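PDB 2A6V: Emp46p from Saccharomyces cerevisiae, which acts as a cargo receptor in the secretion of glycoproteins, through a calcium-independent carbohydrate recognition domain. Local coordinates for residues F42-G47 / G52-K57; G79-G84 / Q150-M155; I113-D118 / L174-R179. One frame throughout, in Å; residues are numbered along the deposited sequence.

Interaction 1 (F42-G47 / G52-K57); sequences FVLTPG and GSLWLK
One face of the Phe42 ring is covered by Leu54: methyl CD2 stands 3.9 Å from the ring centroid and only 4° off the ring normal, a CH-pi contact almost exactly over the centre. The second methyl of the same fork reaches the near rim of the ring, Leu54 CD1 lying 3.6 Å from Phe42 CD2, so both branches of the leucine are used. CG of Phe42 is anti to its carbonyl carbon (chi1 -77°), which lays the ring against the Leu54 methyls. Leu44 adds a third apolar piece, its CD2 packing 4.1 Å from Leu54 CG and also resting against the peptide between Gly52 and Ser53. Beyond it Gly52 CA lies 3.2 Å from Leu44 O in a CA-H...O contact, which brings the two backbones directly against each other. Thr45 turns its hydroxyl elsewhere, to the backbone of Glu208 and Phe210. The contact is interior to the beta sandwich: strand 41-43 pairs with 209-218 in one sheet, strand 51-56 lies between 29-33 and 196-202 in the other, and Leu31 and Ile212 close round Phe42, Leu44 and Leu54.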
ATOM      1  N   PHE A  42       9.509   0.347  -9.747  1.00 12.70           N
ATOM      2  CA  PHE A  42       9.441  -1.003  -9.243  1.00 12.94           C
ATOM      3  C   PHE A  42       8.289  -1.759  -9.876  1.00 12.49           C
ATOM      4  O   PHE A  42       7.188  -1.246  -9.974  1.00 13.61           O
ATOM      5  CB  PHE A  42       9.260  -1.023  -7.733  1.00 12.81           C
ATOM      6  CG  PHE A  42      10.508  -0.743  -6.945  1.00 13.27           C
ATOM      7  CD1 PHE A  42      11.575  -1.625  -6.965  1.00 14.04           C
ATOM      8  CD2 PHE A  42      10.608   0.394  -6.157  1.00 15.95           C
ATOM      9  CE1 PHE A  42      12.731  -1.351  -6.199  1.00 14.16           C
ATOM     10  CE2 PHE A  42      11.742   0.649  -5.378  1.00 16.96           C
ATOM     11  CZ  PHE A  42      12.785  -0.215  -5.407  1.00 16.39           C
ATOM     12  N   VAL A  43       8.561  -2.959 -10.343  1.00 12.45           N
ATOM     13  CA  VAL A  43       7.543  -3.862 -10.822  1.00 12.20           C
ATOM     14  C   VAL A  43       7.410  -4.927  -9.728  1.00 12.04           C
ATOM     15  O   VAL A  43       8.333  -5.734  -9.506  1.00 12.71           O
ATOM     16  CB  VAL A  43       7.909  -4.489 -12.174  1.00 12.49           C
ATOM     17  CG1 VAL A  43       6.812  -5.467 -12.617  1.00 13.25           C
ATOM     18  CG2 VAL A  43       8.145  -3.395 -13.224  1.00 12.88           C
ATOM     19  N   LEU A  44       6.296  -4.898  -9.010  1.00 12.39           N
ATOM     20  CA  LEU A  44       6.063  -5.822  -7.909  1.00 11.95           C
ATOM     21  C   LEU A  44       5.835  -7.223  -8.419  1.00 12.68           C
ATOM     22  O   LEU A  44       6.288  -8.176  -7.782  1.00 12.84           O
ATOM     23  CB  LEU A  44       4.849  -5.368  -7.078  1.00 11.57           C
ATOM     24  CG  LEU A  44       4.995  -4.060  -6.302  1.00 11.73           C
ATOM     25  CD1 LEU A  44       3.630  -3.583  -5.808  1.00 11.53           C
ATOM     26  CD2 LEU A  44       5.934  -4.209  -5.117  1.00 13.36           C
ATOM     27  N   THR A  45       5.164  -7.362  -9.569  1.00 12.69           N
ATOM     28  CA  THR A  45       4.743  -8.666 -10.094  1.00 12.37           C
ATOM     29  C   THR A  45       5.137  -8.852 -11.563  1.00 12.89           C
ATOM     30  O   THR A  45       4.272  -8.842 -12.452  1.00 13.06           O
ATOM     31  CB  THR A  45       3.227  -8.844  -9.938  1.00 12.87           C
ATOM     32  OG1 THR A  45       2.520  -7.770 -10.567  1.00 12.98           O
ATOM     33  CG2 THR A  45       2.830  -8.784  -8.481  1.00 12.61           C
ATOM     34  N   PRO A  46       6.436  -8.992 -11.817  1.00 13.58           N
ATOM     35  CA  PRO A  46       6.951  -9.005 -13.192  1.00 14.48           C
ATOM     36  C   PRO A  46       6.695 -10.252 -14.031  1.00 14.82           C
ATOM     37  O   PRO A  46       6.895 -10.216 -15.251  1.00 16.25           O
ATOM     38  CB  PRO A  46       8.455  -8.842 -12.990  1.00 14.03           C
ATOM     39  CG  PRO A  46       8.732  -9.396 -11.643  1.00 14.22           C
ATOM     40  CD  PRO A  46       7.517  -9.046 -10.825  1.00 13.46           C
ATOM     41  N   GLY A  47       6.320 -11.335 -13.388  1.00 15.50           N
ATOM     42  CA  GLY A  47       6.077 -12.596 -14.072  1.00 15.54           C
ATOM     43  C   GLY A  47       4.700 -13.162 -13.806  1.00 15.78           C
ATOM     44  O   GLY A  47       3.960 -12.670 -12.963  1.00 16.31           O
ATOM     45  N   GLY A  52       5.290  -9.652  -4.952  1.00 12.30           N
ATOM     46  CA  GLY A  52       6.376  -8.757  -4.593  1.00 12.56           C
ATOM     47  C   GLY A  52       5.933  -7.739  -3.580  1.00 12.54           C
ATOM     48  O   GLY A  52       4.736  -7.464  -3.475  1.00 11.80           O
ATOM     49  N   SER A  53       6.886  -7.179  -2.853  1.00 11.88           N
ATOM     50  CA  SER A  53       6.597  -6.223  -1.783  1.00 12.62           C
ATOM     51  C   SER A  53       7.729  -5.257  -1.553  1.00 12.38           C
ATOM     52  O   SER A  53       8.885  -5.546  -1.886  1.00 12.62           O
ATOM     53  CB  SER A  53       6.269  -6.936  -0.462  1.00 13.46           C
ATOM     54  OG  SER A  53       7.314  -7.815  -0.054  1.00 14.27           O
ATOM     55  N   LEU A  54       7.386  -4.097  -1.021  1.00 11.82           N
ATOM     56  CA  LEU A  54       8.327  -3.078  -0.587  1.00 12.06           C
ATOM     57  C   LEU A  54       7.914  -2.689   0.805  1.00 12.17           C
ATOM     58  O   LEU A  54       6.809  -2.218   1.004  1.00 12.22           O
ATOM     59  CB  LEU A  54       8.308  -1.852  -1.494  1.00 13.33           C
ATOM     60  CG  LEU A  54       8.750  -2.122  -2.923  1.00 14.04           C
ATOM     61  CD1 LEU A  54       8.325  -0.996  -3.813  1.00 15.48           C
ATOM     62  CD2 LEU A  54      10.254  -2.318  -2.987  1.00 15.23           C
ATOM     63  N   TRP A  55       8.801  -2.874   1.764  1.00 12.51           N
ATOM     64  CA  TRP A  55       8.526  -2.486   3.143  1.00 13.67           C
ATOM     65  C   TRP A  55       9.618  -1.565   3.667  1.00 14.18           C
ATOM     66  O   TRP A  55      10.807  -1.807   3.459  1.00 14.78           O
ATOM     67  CB  TRP A  55       8.445  -3.724   4.044  1.00 14.28           C
ATOM     68  CG  TRP A  55       7.205  -4.544   3.894  1.00 16.26           C
ATOM     69  CD1 TRP A  55       7.047  -5.665   3.145  1.00 19.81           C
ATOM     70  CD2 TRP A  55       5.961  -4.317   4.554  1.00 15.75           C
ATOM     71  NE1 TRP A  55       5.773  -6.152   3.298  1.00 18.65           N
ATOM     72  CE2 TRP A  55       5.087  -5.341   4.162  1.00 19.42           C
ATOM     73  CE3 TRP A  55       5.505  -3.356   5.467  1.00 17.74           C
ATOM     74  CZ2 TRP A  55       3.777  -5.413   4.616  1.00 19.35           C
ATOM     75  CZ3 TRP A  55       4.187  -3.435   5.921  1.00 18.01           C
ATOM     76  CH2 TRP A  55       3.357  -4.466   5.502  1.00 19.04           C
ATOM     77  N   LEU A  56       9.235  -0.490   4.337  1.00 13.88           N
ATOM     78  CA  LEU A  56      10.222   0.315   5.064  1.00 14.71           C
ATOM     79  C   LEU A  56      10.746  -0.469   6.258  1.00 15.70           C
ATOM     80  O   LEU A  56       9.979  -1.069   7.010  1.00 15.85           O
ATOM     81  CB  LEU A  56       9.624   1.638   5.540  1.00 15.38           C
ATOM     82  CG  LEU A  56       9.699   2.751   4.520  1.00 15.60           C
ATOM     83  CD1 LEU A  56       8.622   3.772   4.794  1.00 17.54           C
ATOM     84  CD2 LEU A  56      11.093   3.417   4.526  1.00 16.33           C
ATOM     85  N   LYS A  57      12.064  -0.489   6.418  1.00 16.79           N
ATOM     86  CA  LYS A  57      12.700  -1.174   7.547  1.00 17.76           C
ATOM     87  C   LYS A  57      12.397  -0.483   8.900  1.00 18.22           C
ATOM     88  O   LYS A  57      11.944  -1.149   9.824  1.00 19.52           O
ATOM     89  CB  LYS A  57      14.212  -1.313   7.329  1.00 18.51           C
ATOM     90  CG  LYS A  57      14.635  -2.270   6.215  1.00 19.10           C
ATOM     91  CD  LYS A  57      16.175  -2.307   6.060  1.00 20.88           C
ATOM     92  CE  LYS A  57      16.582  -3.027   4.785  1.00 21.96           C
ATOM     93  NZ  LYS A  57      18.067  -2.884   4.510  1.00 25.69           N
TER

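Interaction 2 (G79-G84 / Q150-M155); sequences GSTKGG and QYQDSM
Two loops at one end of the lectin sandwich are joined here by a side-chain amide that reads a single residue's backbone: the carboxamide of Gln152 faces Gly79 and bonds to both its N-H and its C=O. Gly79 N donates to Gln152 OE1 at 3.0 Å, arriving tilted 32° from the carbonyl plane of the amide. In return Gln152 NE2 donates to Gly79 O over 3.2 Å; this bond lies in the carbonyl plane of the glycine and within 4° of the amide's own plane. Gripped at both ends, the carboxamide has its rotation fixed and its oxygen and nitrogen told apart. The side chain gets there by running out extended beyond CG (chi2 -165°).

Thr81 supplies the apolar flank, its methyl CG2 lying 3.6 Å from Gln152 NE2 where the two side chains overlap near their ends. Its OG1 is hydrogen-bonded to Asp204 and also accepts from Gly83 N at 3.0 Å, which makes 81-83 an ST turn just ahead of strand 84-90. A water links the loops a second time: it accepts from Tyr151 OH at 2.6 Å, sitting at the ring edge in the ring plane, and donates to Gly83 O at 3.0 Å. Its link to Gln152 NE2 is weak. Glu123 receives the backbone N-H groups of Tyr151 and Gln152, and Arg78 holds Gln152 O, fixing the loop that carries the amide. The arrangement is a glutamine amide doubly bonded to the backbone of one residue, joining two connecting loops of a legume-like lectin beta sandwich.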
ATOM      1  N   GLY A  79      -9.221  -7.572 -16.956  1.00 16.61           N
ATOM      2  CA  GLY A  79     -10.102  -8.711 -16.945  1.00 16.85           C
ATOM      3  C   GLY A  79     -10.153  -9.350 -15.576  1.00 16.94           C
ATOM      4  O   GLY A  79      -9.529  -8.889 -14.620  1.00 16.36           O
ATOM      5  N   SER A  80     -10.861 -10.469 -15.519  1.00 17.63           N
ATOM      6  CA  SER A  80     -11.133 -11.141 -14.269  1.00 18.01           C
ATOM      7  C   SER A  80      -9.837 -11.707 -13.679  1.00 17.20           C
ATOM      8  O   SER A  80      -9.015 -12.268 -14.388  1.00 18.13           O
ATOM      9  CB  SER A  80     -12.163 -12.255 -14.506  1.00 18.16           C
ATOM     10  OG  SER A  80     -12.507 -12.904 -13.304  1.00 23.57           O
ATOM     11  N   THR A  81      -9.683 -11.535 -12.370  1.00 16.70           N
ATOM     12  CA  THR A  81      -8.514 -12.000 -11.646  1.00 15.62           C
ATOM     13  C   THR A  81      -8.754 -11.797 -10.164  1.00 14.95           C
ATOM     14  O   THR A  81      -9.539 -10.932  -9.778  1.00 15.67           O
ATOM     15  CB  THR A  81      -7.265 -11.190 -12.084  1.00 16.02           C
ATOM     16  OG1 THR A  81      -6.123 -11.641 -11.357  1.00 15.88           O
ATOM     17  CG2 THR A  81      -7.373  -9.682 -11.734  1.00 15.50           C
ATOM     18  N   LYS A  82      -8.095 -12.602  -9.339  1.00 15.06           N
ATOM     19  CA  LYS A  82      -8.072 -12.391  -7.895  1.00 15.09           C
ATOM     20  C   LYS A  82      -6.824 -11.645  -7.448  1.00 14.33           C
ATOM     21  O   LYS A  82      -6.651 -11.360  -6.268  1.00 14.04           O
ATOM     22  CB  LYS A  82      -8.183 -13.734  -7.170  1.00 16.21           C
ATOM     23  CG  LYS A  82      -9.605 -14.331  -7.273  1.00 20.56           C
ATOM     24  CD  LYS A  82     -10.619 -13.500  -6.466  1.00 23.99           C
ATOM     25  CE  LYS A  82     -12.034 -13.992  -6.634  1.00 26.88           C
ATOM     26  NZ  LYS A  82     -13.036 -13.022  -6.137  1.00 28.48           N
ATOM     27  N   GLY A  83      -5.963 -11.287  -8.399  1.00 12.82           N
ATOM     28  CA  GLY A  83      -4.782 -10.515  -8.077  1.00 12.46           C
ATOM     29  C   GLY A  83      -5.141  -9.132  -7.608  1.00 12.24           C
ATOM     30  O   GLY A  83      -6.221  -8.626  -7.876  1.00 13.10           O
ATOM     31  N   GLY A  84      -4.226  -8.503  -6.894  1.00 10.15           N
ATOM     32  CA  GLY A  84      -4.473  -7.182  -6.368  1.00 10.82           C
ATOM     33  C   GLY A  84      -3.246  -6.561  -5.754  1.00 10.45           C
ATOM     34  O   GLY A  84      -2.208  -7.219  -5.626  1.00 10.71           O
ATOM     35  N   GLN A 150     -11.122   2.880 -10.993  1.00 13.78           N
ATOM     36  CA  GLN A 150     -10.573   2.207 -12.168  1.00 13.56           C
ATOM     37  C   GLN A 150      -9.042   2.254 -12.122  1.00 13.25           C
ATOM     38  O   GLN A 150      -8.437   3.332 -12.076  1.00 13.84           O
ATOM     39  CB  GLN A 150     -11.081   2.851 -13.462  1.00 13.99           C
ATOM     40  CG  GLN A 150     -10.787   2.029 -14.684  1.00 15.16           C
ATOM     41  CD  GLN A 150     -11.343   2.606 -15.972  1.00 18.70           C
ATOM     42  OE1 GLN A 150     -11.172   2.011 -17.030  1.00 24.06           O
ATOM     43  NE2 GLN A 150     -12.038   3.724 -15.885  1.00 21.37           N
ATOM     44  N   TYR A 151      -8.430   1.081 -12.121  1.00 13.07           N
ATOM     45  CA  TYR A 151      -6.957   0.971 -12.071  1.00 13.02           C
ATOM     46  C   TYR A 151      -6.371   0.001 -13.136  1.00 12.67           C
ATOM     47  O   TYR A 151      -5.214   0.162 -13.500  1.00 13.51           O
ATOM     48  CB  TYR A 151      -6.456   0.575 -10.658  1.00 13.16           C
ATOM     49  CG  TYR A 151      -6.833  -0.821 -10.284  1.00 13.69           C
ATOM     50  CD1 TYR A 151      -6.041  -1.896 -10.663  1.00 10.88           C
ATOM     51  CD2 TYR A 151      -8.020  -1.081  -9.600  1.00 13.63           C
ATOM     52  CE1 TYR A 151      -6.404  -3.208 -10.360  1.00 13.20           C
ATOM     53  CE2 TYR A 151      -8.407  -2.378  -9.290  1.00 13.05           C
ATOM     54  CZ  TYR A 151      -7.585  -3.445  -9.663  1.00 11.37           C
ATOM     55  OH  TYR A 151      -7.961  -4.755  -9.414  1.00 12.95           O
ATOM     56  N   GLN A 152      -7.096  -1.000 -13.617  1.00 12.78           N
ATOM     57  CA  GLN A 152      -6.464  -1.988 -14.486  1.00 12.80           C
ATOM     58  C   GLN A 152      -6.039  -1.370 -15.800  1.00 13.42           C
ATOM     59  O   GLN A 152      -6.753  -0.549 -16.387  1.00 13.92           O
ATOM     60  CB  GLN A 152      -7.362  -3.185 -14.768  1.00 12.60           C
ATOM     61  CG  GLN A 152      -7.590  -4.088 -13.579  1.00 13.27           C
ATOM     62  CD  GLN A 152      -8.173  -5.401 -14.008  1.00 15.00           C
ATOM     63  OE1 GLN A 152      -9.084  -5.428 -14.848  1.00 16.94           O
ATOM     64  NE2 GLN A 152      -7.687  -6.489 -13.434  1.00 13.95           N
ATOM     65  N   ASP A 153      -4.868  -1.804 -16.235  1.00 13.76           N
ATOM     66  CA  ASP A 153      -4.331  -1.570 -17.577  1.00 15.34           C
ATOM     67  C   ASP A 153      -4.283  -0.074 -17.941  1.00 15.19           C
ATOM     68  O   ASP A 153      -4.934   0.404 -18.878  1.00 17.12           O
ATOM     69  CB  ASP A 153      -5.067  -2.415 -18.611  1.00 14.87           C
ATOM     70  CG  ASP A 153      -4.328  -2.488 -19.931  1.00 19.37           C
ATOM     71  OD1 ASP A 153      -3.096  -2.263 -19.952  1.00 21.55           O
ATOM     72  OD2 ASP A 153      -4.914  -2.744 -20.995  1.00 23.30           O
ATOM     73  N   SER A 154      -3.471   0.632 -17.173  1.00 15.60           N
ATOM     74  CA  SER A 154      -3.203   2.067 -17.356  1.00 15.81           C
ATOM     75  C   SER A 154      -1.718   2.323 -17.325  1.00 16.23           C
ATOM     76  O   SER A 154      -1.053   1.951 -16.370  1.00 16.17           O
ATOM     77  CB  SER A 154      -3.865   2.875 -16.247  1.00 17.15           C
ATOM     78  OG  SER A 154      -3.703   4.261 -16.492  1.00 17.82           O
ATOM     79  N   MET A 155      -1.189   2.942 -18.377  1.00 15.52           N
ATOM     80  CA  MET A 155       0.148   3.527 -18.328  1.00 15.51           C
ATOM     81  C   MET A 155       0.174   4.733 -17.401  1.00 14.26           C
ATOM     82  O   MET A 155       1.186   5.050 -16.774  1.00 14.64           O
ATOM     83  CB  MET A 155       0.592   3.986 -19.729  1.00 16.13           C
ATOM     84  CG  MET A 155       0.677   2.910 -20.780  1.00 17.87           C
ATOM     85  SD  MET A 155       1.095   3.665 -22.378  1.00 22.17           S
ATOM     86  CE  MET A 155      -0.433   4.423 -22.860  1.00 22.20           C
TER
HETATM   87  O   HOH W   1      -6.444  -6.760 -10.199  1.00 15.35           O

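Interaction 3 (I113-D118 / L174-R179); sequences ILLRLD and LQMDNR. With EDO (1,2-ethanediol), chain E.
Leu174, first along the second segment, meets Ile113 through methyl groups: Leu174 CD2 lies 3.6 Å from Ile113 CD1, and the two side chains run antiparallel alongside each other. In Leu174 CG is anti to the backbone N (chi1 -163°), whereas the long branch of Ile113 is anti to its carbonyl carbon and extended, so that CD1 is the atom that reaches over. Leu160 of strand 158-165 and Cys181 and Phe182 of the neighbouring strand pack on Leu174, and Leu162 packs on Ile113.

Met176 comes next on the same side of the strand. Its chain folds at chi2 and chi3, both near -67°, and the terminal methyl CE makes a looser contact, 4.2 Å from Leu115 CD2. Val125 and Phe149 also pack against this methionine. The two partners, Ile113 and Leu115, lie on strand 111-115, just before the chain turns a corner at Arg116.

From Met176 the chain reverses in a type I' turn through Asp177 and Asn178 to Arg179, closed by Met176 N to Arg179 O at 2.9 Å and by Arg179 N to Met176 O at 3.0 Å. Asp177 turns its carboxylate back to Thr159 N and Ser158 OG, tying the hairpin to the start of strand 158-165. Arg179 O also accepts from O1 of a 1,2-ethanediol at 2.9 Å. This molecule, probably a crystallisation additive, lies by Met176 CB and the arginine side chain.

CA atoms 9.4 Å apart at Ile113 and Leu174, bridged by side chains alone, mark the packing of two facing sheets in the hydrophobic interior of a concanavalin-type beta sandwich.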
ATOM      1  N   ILE A 113      -5.259  -1.345   2.699  1.00 11.17           N
ATOM      2  CA  ILE A 113      -6.009  -0.634   1.678  1.00 12.15           C
ATOM      3  C   ILE A 113      -5.735  -1.355   0.374  1.00 11.61           C
ATOM      4  O   ILE A 113      -4.583  -1.424  -0.082  1.00 12.23           O
ATOM      5  CB  ILE A 113      -5.599   0.855   1.607  1.00 12.51           C
ATOM      6  CG1 ILE A 113      -5.859   1.527   2.975  1.00 14.37           C
ATOM      7  CG2 ILE A 113      -6.319   1.548   0.471  1.00 14.51           C
ATOM      8  CD1 ILE A 113      -5.408   2.978   3.065  1.00 16.44           C
ATOM      9  N   LEU A 114      -6.774  -1.907  -0.236  1.00 11.85           N
ATOM     10  CA  LEU A 114      -6.630  -2.887  -1.264  1.00 11.37           C
ATOM     11  C   LEU A 114      -7.265  -2.412  -2.552  1.00 11.54           C
ATOM     12  O   LEU A 114      -8.423  -1.997  -2.551  1.00 11.43           O
ATOM     13  CB  LEU A 114      -7.284  -4.187  -0.808  1.00 11.90           C
ATOM     14  CG  LEU A 114      -7.319  -5.325  -1.795  1.00 11.43           C
ATOM     15  CD1 LEU A 114      -5.934  -5.812  -2.192  1.00 12.43           C
ATOM     16  CD2 LEU A 114      -8.120  -6.462  -1.175  1.00 13.25           C
ATOM     17  N   LEU A 115      -6.508  -2.469  -3.649  1.00 10.94           N
ATOM     18  CA  LEU A 115      -6.986  -2.304  -5.006  1.00 11.79           C
ATOM     19  C   LEU A 115      -7.132  -3.680  -5.607  1.00 11.32           C
ATOM     20  O   LEU A 115      -6.143  -4.406  -5.776  1.00 11.75           O
ATOM     21  CB  LEU A 115      -6.038  -1.472  -5.866  1.00 12.24           C
ATOM     22  CG  LEU A 115      -6.109   0.030  -5.625  1.00 14.58           C
ATOM     23  CD1 LEU A 115      -5.698   0.421  -4.196  1.00 14.98           C
ATOM     24  CD2 LEU A 115      -5.320   0.774  -6.628  1.00 19.65           C
ATOM     25  N   ARG A 116      -8.365  -4.079  -5.892  1.00 11.96           N
ATOM     26  CA  ARG A 116      -8.627  -5.386  -6.483  1.00 11.90           C
ATOM     27  C   ARG A 116      -9.994  -5.366  -7.135  1.00 12.37           C
ATOM     28  O   ARG A 116     -10.679  -4.339  -7.119  1.00 12.22           O
ATOM     29  CB  ARG A 116      -8.543  -6.499  -5.436  1.00 12.37           C
ATOM     30  CG  ARG A 116      -9.730  -6.653  -4.503  1.00 12.66           C
ATOM     31  CD  ARG A 116      -9.910  -8.084  -3.980  1.00 13.80           C
ATOM     32  NE  ARG A 116     -11.091  -8.204  -3.131  1.00 12.59           N
ATOM     33  CZ  ARG A 116     -11.812  -9.308  -3.002  1.00 15.35           C
ATOM     34  NH1 ARG A 116     -11.468 -10.422  -3.651  1.00 16.48           N
ATOM     35  NH2 ARG A 116     -12.894  -9.300  -2.226  1.00 16.49           N
ATOM     36  N   LEU A 117     -10.357  -6.492  -7.724  1.00 12.73           N
ATOM     37  CA  LEU A 117     -11.726  -6.720  -8.161  1.00 13.20           C
ATOM     38  C   LEU A 117     -12.466  -7.333  -6.999  1.00 14.03           C
ATOM     39  O   LEU A 117     -12.389  -8.544  -6.741  1.00 14.82           O
ATOM     40  CB  LEU A 117     -11.749  -7.609  -9.397  1.00 13.86           C
ATOM     41  CG  LEU A 117     -10.863  -7.151 -10.553  1.00 14.93           C
ATOM     42  CD1 LEU A 117     -11.099  -7.965 -11.765  1.00 15.35           C
ATOM     43  CD2 LEU A 117     -11.055  -5.696 -10.866  1.00 15.22           C
ATOM     44  N   ASP A 118     -13.128  -6.482  -6.238  1.00 14.51           N
ATOM     45  CA  ASP A 118     -13.894  -6.960  -5.117  1.00 15.09           C
ATOM     46  C   ASP A 118     -15.032  -7.827  -5.643  1.00 15.35           C
ATOM     47  O   ASP A 118     -15.532  -7.610  -6.736  1.00 15.67           O
ATOM     48  CB  ASP A 118     -14.416  -5.780  -4.319  1.00 14.21           C
ATOM     49  CG  ASP A 118     -15.283  -6.208  -3.182  1.00 15.46           C
ATOM     50  OD1 ASP A 118     -14.772  -6.491  -2.096  1.00 13.92           O
ATOM     51  OD2 ASP A 118     -16.514  -6.294  -3.310  1.00 15.20           O
ATOM     52  N   LEU A 174      -8.488   9.336   2.711  1.00 14.27           N
ATOM     53  CA  LEU A 174      -7.839   8.595   1.653  1.00 13.38           C
ATOM     54  C   LEU A 174      -8.315   9.160   0.348  1.00 13.66           C
ATOM     55  O   LEU A 174      -9.507   9.070   0.028  1.00 13.12           O
ATOM     56  CB  LEU A 174      -8.201   7.113   1.770  1.00 12.99           C
ATOM     57  CG  LEU A 174      -7.350   6.088   1.024  1.00 15.14           C
ATOM     58  CD1 LEU A 174      -7.510   6.191  -0.432  1.00 15.89           C
ATOM     59  CD2 LEU A 174      -5.874   6.190   1.439  1.00 15.92           C
ATOM     60  N   GLN A 175      -7.406   9.748  -0.421  1.00 13.31           N
ATOM     61  CA  GLN A 175      -7.719  10.270  -1.746  1.00 14.06           C
ATOM     62  C   GLN A 175      -7.046   9.432  -2.821  1.00 13.65           C
ATOM     63  O   GLN A 175      -5.956   8.916  -2.627  1.00 13.71           O
ATOM     64  CB  GLN A 175      -7.230  11.714  -1.887  1.00 14.99           C
ATOM     65  CG  GLN A 175      -7.849  12.716  -0.914  1.00 16.39           C
ATOM     66  CD  GLN A 175      -7.044  13.993  -0.876  1.00 19.62           C
ATOM     67  OE1 GLN A 175      -6.023  14.067  -0.200  1.00 21.53           O
ATOM     68  NE2 GLN A 175      -7.478  14.985  -1.630  1.00 24.55           N
ATOM     69  N   MET A 176      -7.722   9.284  -3.939  1.00 13.34           N
ATOM     70  CA  MET A 176      -7.189   8.680  -5.150  1.00 13.47           C
ATOM     71  C   MET A 176      -7.216   9.737  -6.220  1.00 14.41           C
ATOM     72  O   MET A 176      -8.270  10.294  -6.532  1.00 13.92           O
ATOM     73  CB  MET A 176      -8.006   7.467  -5.569  1.00 13.99           C
ATOM     74  CG  MET A 176      -8.155   6.415  -4.466  1.00 13.08           C
ATOM     75  SD  MET A 176      -6.629   5.608  -3.972  1.00 12.97           S
ATOM     76  CE  MET A 176      -6.239   4.712  -5.362  1.00 13.94           C
ATOM     77  N   ASP A 177      -6.059  10.039  -6.790  1.00 14.09           N
ATOM     78  CA  ASP A 177      -5.942  11.102  -7.790  1.00 14.87           C
ATOM     79  C   ASP A 177      -6.632  12.387  -7.318  1.00 15.22           C
ATOM     80  O   ASP A 177      -7.354  13.024  -8.075  1.00 15.55           O
ATOM     81  CB  ASP A 177      -6.447  10.588  -9.139  1.00 14.47           C
ATOM     82  CG  ASP A 177      -5.542   9.540  -9.746  1.00 15.83           C
ATOM     83  OD1 ASP A 177      -4.349   9.488  -9.366  1.00 18.03           O
ATOM     84  OD2 ASP A 177      -5.927   8.776 -10.641  1.00 17.37           O
ATOM     85  N   ASN A 178      -6.409  12.730  -6.055  1.00 16.27           N
ATOM     86  CA  ASN A 178      -6.886  13.965  -5.437  1.00 17.73           C
ATOM     87  C   ASN A 178      -8.395  14.065  -5.270  1.00 17.70           C
ATOM     88  O   ASN A 178      -8.936  15.159  -5.048  1.00 19.65           O
ATOM     89  CB  ASN A 178      -6.343  15.191  -6.169  1.00 18.60           C
ATOM     90  CG  ASN A 178      -4.834  15.276  -6.098  1.00 21.47           C
ATOM     91  OD1 ASN A 178      -4.234  15.011  -5.053  1.00 26.21           O
ATOM     92  ND2 ASN A 178      -4.210  15.631  -7.209  1.00 27.75           N
ATOM     93  N   ARG A 179      -9.066  12.921  -5.326  1.00 17.16           N
ATOM     94  CA  ARG A 179     -10.514  12.845  -5.123  1.00 16.66           C
ATOM     95  C   ARG A 179     -10.754  11.947  -3.936  1.00 16.36           C
ATOM     96  O   ARG A 179     -10.147  10.886  -3.824  1.00 15.76           O
ATOM     97  CB  ARG A 179     -11.222  12.276  -6.357  1.00 15.78           C
ATOM     98  CG  ARG A 179     -10.902  13.016  -7.685  1.00 17.45           C
ATOM     99  CD  ARG A 179     -11.812  12.727  -8.860  1.00 18.79           C
ATOM    100  NE  ARG A 179     -12.094  11.301  -9.008  1.00 19.53           N
ATOM    101  CZ  ARG A 179     -11.347  10.419  -9.675  1.00 18.78           C
ATOM    102  NH1 ARG A 179     -10.208  10.758 -10.270  1.00 21.17           N
ATOM    103  NH2 ARG A 179     -11.749   9.154  -9.736  1.00 19.32           N
TER
HETATM  104  C1  EDO E   3     -12.033   8.383  -6.020  1.00 23.27           C
HETATM  105  O1  EDO E   3     -11.348   8.367  -4.780  1.00 20.48           O
HETATM  106  C2  EDO E   3     -13.356   7.638  -5.901  1.00 26.33           C
HETATM  107  O2  EDO E   3     -14.202   8.252  -4.918  1.00 26.96           O

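How the interactions relate
Interactions 1 and 3 join the same two sheets on opposite sides of the chain's centre, their own centres about 18 Å apart and their nearest atoms about 10 Å. Interaction 2 lies among connecting loops, centred about 12 Å from interaction 3 and about 17 Å from interaction 1. It touches interaction 3 at the corner of the 113-118 segment: Tyr151 OH packs 3.1 Å from Arg116 CA, and Gly79 O lies 3.4 Å from Leu117 CD1. Neither interaction 1 nor interaction 3 contains a potassium ligand: the Phe42 side chain is about 8 Å from one potassium ion and that of Ile113 about 13 Å from a potassium ion.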